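Local coordinates for NS6 protease (Murine norovirus 1, PDB 4ASH), which probably cleaves the norovirus polyprotein into its separate non-structural proteins, acting as a cysteine endopeptidase built on a trypsin-like fold, at residues A[21-24]-A[25-28]; A[43-46]-A[47-50]. The protein carries 1 engineered substitution. One frame throughout, in Å; residues are numbered along the deposited sequence.

Contact 1. Residues A[21-24]-A[25-28]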
ATOM      1  N   TRP A  21      -6.736   4.079   4.635  1.00 13.58           N
ATOM      2  CA  TRP A  21      -7.060   5.504   4.682  1.00 13.00           C
ATOM      3  C   TRP A  21      -5.855   6.345   5.042  1.00 13.42           C
ATOM      4  O   TRP A  21      -5.419   6.363   6.192  1.00 15.66           O
ATOM      5  CB  TRP A  21      -8.185   5.769   5.695  1.00 15.23           C
ATOM      6  CG  TRP A  21      -9.481   5.198   5.263  1.00 15.73           C
ATOM      7  CD1 TRP A  21     -10.029   4.012   5.668  1.00 16.35           C
ATOM      8  CD2 TRP A  21     -10.386   5.752   4.303  1.00 13.45           C
ATOM      9  NE1 TRP A  21     -11.231   3.805   5.029  1.00 17.63           N
ATOM     10  CE2 TRP A  21     -11.471   4.855   4.180  1.00 19.56           C
ATOM     11  CE3 TRP A  21     -10.381   6.914   3.523  1.00 14.88           C
ATOM     12  CZ2 TRP A  21     -12.545   5.087   3.317  1.00 15.96           C
ATOM     13  CZ3 TRP A  21     -11.448   7.144   2.666  1.00 17.47           C
ATOM     14  CH2 TRP A  21     -12.510   6.238   2.564  1.00 15.52           C
ATOM     15  N   VAL A  22      -5.309   7.038   4.045  1.00 13.34           N
ATOM     16  CA  VAL A  22      -4.209   7.969   4.278  1.00 16.21           C
ATOM     17  C   VAL A  22      -4.733   9.191   5.032  1.00 17.10           C
ATOM     18  O   VAL A  22      -4.026   9.788   5.848  1.00 17.16           O
ATOM     19  CB  VAL A  22      -3.578   8.407   2.951  1.00 16.14           C
ATOM     20  CG1 VAL A  22      -2.431   9.410   3.189  1.00 16.83           C
ATOM     21  CG2 VAL A  22      -3.048   7.192   2.217  1.00 16.68           C
ATOM     22  N   SER A  23      -5.980   9.553   4.757  1.00 17.36           N
ATOM     23  CA  SER A  23      -6.639  10.652   5.450  1.00 17.93           C
ATOM     24  C   SER A  23      -8.112  10.365   5.416  1.00 16.09           C
ATOM     25  O   SER A  23      -8.528   9.347   4.885  1.00 18.08           O
ATOM     26  CB  SER A  23      -6.393  11.973   4.727  1.00 20.23           C
ATOM     27  OG  SER A  23      -7.079  11.999   3.479  1.00 19.36           O
ATOM     28  N   GLY A  24      -8.921  11.265   5.953  1.00 17.05           N
ATOM     29  CA  GLY A  24     -10.352  11.071   5.860  1.00 20.15           C
ATOM     30  C   GLY A  24     -10.881  11.124   4.438  1.00 20.00           C
ATOM     31  O   GLY A  24     -12.019  10.687   4.188  1.00 20.81           O
ATOM     32  N   HIS A  25     -10.078  11.680   3.522  1.00 15.58           N
ATOM     33  CA  HIS A  25     -10.463  11.879   2.126  1.00 15.73           C
ATOM     34  C   HIS A  25      -9.768  10.916   1.164  1.00 19.40           C
ATOM     35  O   HIS A  25     -10.206  10.769   0.030  1.00 18.92           O
ATOM     36  CB  HIS A  25     -10.100  13.311   1.669  1.00 18.58           C
ATOM     37  CG  HIS A  25     -10.842  14.396   2.392  1.00 18.60           C
ATOM     38  ND1 HIS A  25     -11.926  15.050   1.844  1.00 19.65           N
ATOM     39  CD2 HIS A  25     -10.640  14.959   3.608  1.00 23.70           C
ATOM     40  CE1 HIS A  25     -12.372  15.956   2.698  1.00 20.65           C
ATOM     41  NE2 HIS A  25     -11.606  15.927   3.776  1.00 22.21           N
ATOM     42  N   VAL A  26      -8.676  10.286   1.595  1.00 16.24           N
ATOM     43  CA  VAL A  26      -7.814   9.566   0.652  1.00 13.54           C
ATOM     44  C   VAL A  26      -7.659   8.113   1.052  1.00 15.38           C
ATOM     45  O   VAL A  26      -7.245   7.806   2.169  1.00 16.50           O
ATOM     46  CB  VAL A  26      -6.406  10.215   0.518  1.00 13.44           C
ATOM     47  CG1 VAL A  26      -5.508   9.349  -0.355  1.00 15.51           C
ATOM     48  CG2 VAL A  26      -6.505  11.609  -0.081  1.00 18.64           C
ATOM     49  N   PHE A  27      -7.998   7.230   0.119  1.00 14.78           N
ATOM     50  CA  PHE A  27      -7.954   5.782   0.333  1.00 15.36           C
ATOM     51  C   PHE A  27      -7.091   5.169  -0.756  1.00 14.96           C
ATOM     52  O   PHE A  27      -7.330   5.402  -1.951  1.00 16.62           O
ATOM     53  CB  PHE A  27      -9.379   5.226   0.282  1.00 14.23           C
ATOM     54  CG  PHE A  27      -9.476   3.752   0.583  1.00 17.22           C
ATOM     55  CD1 PHE A  27      -9.405   3.293   1.890  1.00 15.84           C
ATOM     56  CD2 PHE A  27      -9.656   2.837  -0.440  1.00 17.00           C
ATOM     57  CE1 PHE A  27      -9.509   1.942   2.173  1.00 16.51           C
ATOM     58  CE2 PHE A  27      -9.758   1.474  -0.160  1.00 17.79           C
ATOM     59  CZ  PHE A  27      -9.686   1.035   1.146  1.00 14.50           C
ATOM     60  N   ILE A  28      -6.073   4.408  -0.353  1.00 14.24           N
ATOM     61  CA  ILE A  28      -5.168   3.787  -1.311  1.00 11.90           C
ATOM     62  C   ILE A  28      -5.272   2.259  -1.258  1.00 15.19           C
ATOM     63  O   ILE A  28      -5.576   1.683  -0.209  1.00 15.06           O
ATOM     64  CB  ILE A  28      -3.697   4.231  -1.109  1.00 14.79           C
ATOM     65  CG1 ILE A  28      -3.131   3.749   0.243  1.00 13.91           C
ATOM     66  CG2 ILE A  28      -3.585   5.747  -1.292  1.00 15.29           C
ATOM     67  CD1 ILE A  28      -1.623   4.102   0.430  1.00 14.07           C
TER
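Phe-27 turns the edge of its ring onto the indole face of Trp-21. Phe-27 CD1 stands 3.4 Å above the Trp-21 plane, over its centre, and the two planes are inclined at 54°, a tilted edge-to-face pair. The closest atoms are Phe-27 CD1 and Trp-21 CE2, 3.5 Å apart. Phe-27 CB sits over the six-membered ring of Trp-21 as a CH-pi contact, 3.9 Å from its centroid. The first torsions explain the overlap: CG of Phe-27 lies anti to its own nitrogen (chi1 -176°), whereas CG of Trp-21 lies beside its nitrogen and anti to the carbonyl carbon. Phe-14 and Phe-42 add further edge-to-face partners to the Phe-27 ring.

Val-22 and Ile-28 form a second apolar group. Their side chains cross at about a right angle, CG2 of Val-22 meeting both CG2 and CD1 of Ile-28 at 3.8 Å, and both residues touch Val-155 of strand 152-162. Between the two groups the carbonyl O of Val-26 accepts a 2.8 Å bond from Val-22 N and a weak one from Ser-23 N. The hydroxyl OG of Ser-23 (chi1 69°) reaches forward into the turn and accepts from His-25 N at 3.0 Å, with a weak, strongly bent bond from Val-26 N, so the hydroxyl oxygen of this buried serine accepts from main-chain N-H groups further round the turn. The ring of His-25 is held by ND1, hydrogen-bonded to Phe-62 O. Trp-21 and Phe-27 are an antiparallel non-hydrogen-bonded pair, and the whole is the closing end of the beta hairpin of strands 17-21 and 26-30 in a trypsin-like protease.

Contact 2. Residues A[43-46]-A[47-50]; sequences GRKP and GDFT
Lys-45 to Asp-48 make a type II beta turn, closed by Asp-48 N donating to Lys-45 O at 2.8 Å with an N-H...O angle of 159°. The turn brings the chain into strand 49-54, an outermost strand of the five-stranded antiparallel sheet of this trypsin-like protease. Gly-47, with phi at 102°, takes the third position, where a CB would press on the carbonyl O of Pro-46.

The carboxylate of Asp-48 folds back over the turn. Its OD2 accepts from Lys-45 N at 3.1 Å, approached on the anti side and somewhat out of the carboxylate plane, so Lys-45 and Asp-48 are tied by two bonds running in opposite senses. This second bond probably stiffens the turn, although the lysine amine itself takes no part: its extended chain leads NZ away, 6.9 Å from Asp-48 OD2.

With CG in the position between its backbone N and carbonyl carbon (chi1 60°), the Phe-49 ring turns back toward the backbone of Arg-44, Lys-45 and Pro-46. Arg-44 O lies in the ring plane at its edge, 3.5 Å from Phe-49 CE2, while Pro-46 CA is 3.8 Å from Phe-49 CZ. The ring of Phe-62 meets Phe-49 from strand 57-62.

Arg-44 bends at chi2 and sends its guanidinium to Ser-64 O through NH1 and to Ala-65 O through NH2. One water links the two halves: it donates to Asp-48 O at 2.7 Å and weakly accepts from Arg-44 NH1 at 2.9 Å.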
ATOM      1  N   GLY A  43     -20.521   3.737   0.447  1.00 23.14           N
ATOM      2  CA  GLY A  43     -21.775   4.465   0.379  1.00 22.97           C
ATOM      3  C   GLY A  43     -21.687   5.680  -0.533  1.00 25.84           C
ATOM      4  O   GLY A  43     -22.561   6.548  -0.507  1.00 30.52           O
ATOM      5  N   ARG A  44     -20.626   5.755  -1.331  1.00 21.43           N
ATOM      6  CA  ARG A  44     -20.438   6.885  -2.237  1.00 21.96           C
ATOM      7  C   ARG A  44     -20.478   6.444  -3.699  1.00 29.20           C
ATOM      8  O   ARG A  44     -19.879   5.436  -4.073  1.00 30.29           O
ATOM      9  CB  ARG A  44     -19.114   7.594  -1.932  1.00 21.98           C
ATOM     10  CG  ARG A  44     -18.970   8.030  -0.482  1.00 21.10           C
ATOM     11  CD  ARG A  44     -19.820   9.275  -0.157  1.00 25.83           C
ATOM     12  NE  ARG A  44     -19.661   9.658   1.242  1.00 27.45           N
ATOM     13  CZ  ARG A  44     -18.720  10.491   1.688  1.00 21.07           C
ATOM     14  NH1 ARG A  44     -17.857  11.052   0.843  1.00 23.21           N
ATOM     15  NH2 ARG A  44     -18.645  10.754   2.985  1.00 26.58           N
ATOM     16  N   LYS A  45     -21.180   7.202  -4.532  1.00 27.81           N
ATOM     17  CA  LYS A  45     -21.282   6.868  -5.947  1.00 28.63           C
ATOM     18  C   LYS A  45     -20.138   7.478  -6.746  1.00 29.07           C
ATOM     19  O   LYS A  45     -19.578   8.500  -6.352  1.00 29.65           O
ATOM     20  CB  LYS A  45     -22.616   7.352  -6.520  1.00 35.24           C
ATOM     21  CG  LYS A  45     -23.857   6.748  -5.879  1.00 46.93           C
ATOM     22  CD  LYS A  45     -25.109   7.366  -6.486  1.00 58.05           C
ATOM     23  CE  LYS A  45     -26.375   6.862  -5.820  1.00 65.53           C
ATOM     24  NZ  LYS A  45     -27.580   7.571  -6.341  1.00 67.70           N
ATOM     25  N   PRO A  46     -19.781   6.848  -7.874  1.00 27.77           N
ATOM     26  CA  PRO A  46     -18.814   7.447  -8.793  1.00 28.56           C
ATOM     27  C   PRO A  46     -19.237   8.886  -9.050  1.00 29.23           C
ATOM     28  O   PRO A  46     -20.430   9.162  -9.186  1.00 32.32           O
ATOM     29  CB  PRO A  46     -18.970   6.599 -10.050  1.00 32.20           C
ATOM     30  CG  PRO A  46     -19.330   5.244  -9.510  1.00 37.33           C
ATOM     31  CD  PRO A  46     -20.227   5.518  -8.328  1.00 33.96           C
ATOM     32  N   GLY A  47     -18.274   9.796  -9.081  1.00 30.51           N
ATOM     33  CA  GLY A  47     -18.590  11.210  -9.160  1.00 32.93           C
ATOM     34  C   GLY A  47     -18.458  11.908  -7.817  1.00 35.83           C
ATOM     35  O   GLY A  47     -18.181  13.104  -7.768  1.00 35.63           O
ATOM     36  N   ASP A  48     -18.670  11.165  -6.728  1.00 29.64           N
ATOM     37  CA  ASP A  48     -18.435  11.682  -5.378  1.00 30.96           C
ATOM     38  C   ASP A  48     -16.970  11.482  -5.034  1.00 27.06           C
ATOM     39  O   ASP A  48     -16.484  11.932  -3.997  1.00 30.00           O
ATOM     40  CB  ASP A  48     -19.284  10.949  -4.344  1.00 34.44           C
ATOM     41  CG  ASP A  48     -20.763  11.192  -4.523  1.00 45.17           C
ATOM     42  OD1 ASP A  48     -21.151  12.317  -4.901  1.00 42.94           O
ATOM     43  OD2 ASP A  48     -21.540  10.247  -4.279  1.00 53.18           O
ATOM     44  N   PHE A  49     -16.271  10.784  -5.913  1.00 22.71           N
ATOM     45  CA  PHE A  49     -14.857  10.559  -5.725  1.00 22.07           C
ATOM     46  C   PHE A  49     -14.167  10.470  -7.077  1.00 24.27           C
ATOM     47  O   PHE A  49     -14.812  10.213  -8.098  1.00 28.33           O
ATOM     48  CB  PHE A  49     -14.608   9.282  -4.896  1.00 24.60           C
ATOM     49  CG  PHE A  49     -15.149   8.025  -5.522  1.00 23.06           C
ATOM     50  CD1 PHE A  49     -14.393   7.305  -6.434  1.00 25.34           C
ATOM     51  CD2 PHE A  49     -16.412   7.556  -5.184  1.00 24.10           C
ATOM     52  CE1 PHE A  49     -14.883   6.143  -7.006  1.00 26.81           C
ATOM     53  CE2 PHE A  49     -16.907   6.390  -5.754  1.00 25.69           C
ATOM     54  CZ  PHE A  49     -16.144   5.689  -6.666  1.00 22.06           C
ATOM     55  N   THR A  50     -12.861  10.705  -7.083  1.00 23.66           N
ATOM     56  CA  THR A  50     -12.056  10.512  -8.273  1.00 24.56           C
ATOM     57  C   THR A  50     -11.040   9.420  -8.001  1.00 26.70           C
ATOM     58  O   THR A  50     -10.704   9.141  -6.844  1.00 28.39           O
ATOM     59  CB  THR A  50     -11.322  11.793  -8.683  1.00 27.50           C
ATOM     60  OG1 THR A  50     -10.435  12.193  -7.634  1.00 39.94           O
ATOM     61  CG2 THR A  50     -12.314  12.911  -8.955  1.00 26.06           C
TER
HETATM   62  O   HOH W   1     -17.489  12.519  -1.605  1.00 30.84           O

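How the contacts relate
Contact 1 closes before contact 2 opens along the chain; their centres lie about 14 Å apart and their nearest atoms about 7 Å, so they do not touch. Both reach the same antiparallel sheet, in which strand 57-62 separates 26-30 from 49-54. Phe-62 is shared, its carbonyl O bonded in contact 1 and its ring packed in contact 2. Val-66 touches both Trp-21 and Arg-44. The centre of contact 1, which is buried and faces the second sheet, lies about 11 Å from the centre of the chain; that of contact 2, at the surface on an outermost strand, about 21 Å. As in trypsin-like proteases, the active site probably lies in the cleft between the two barrels.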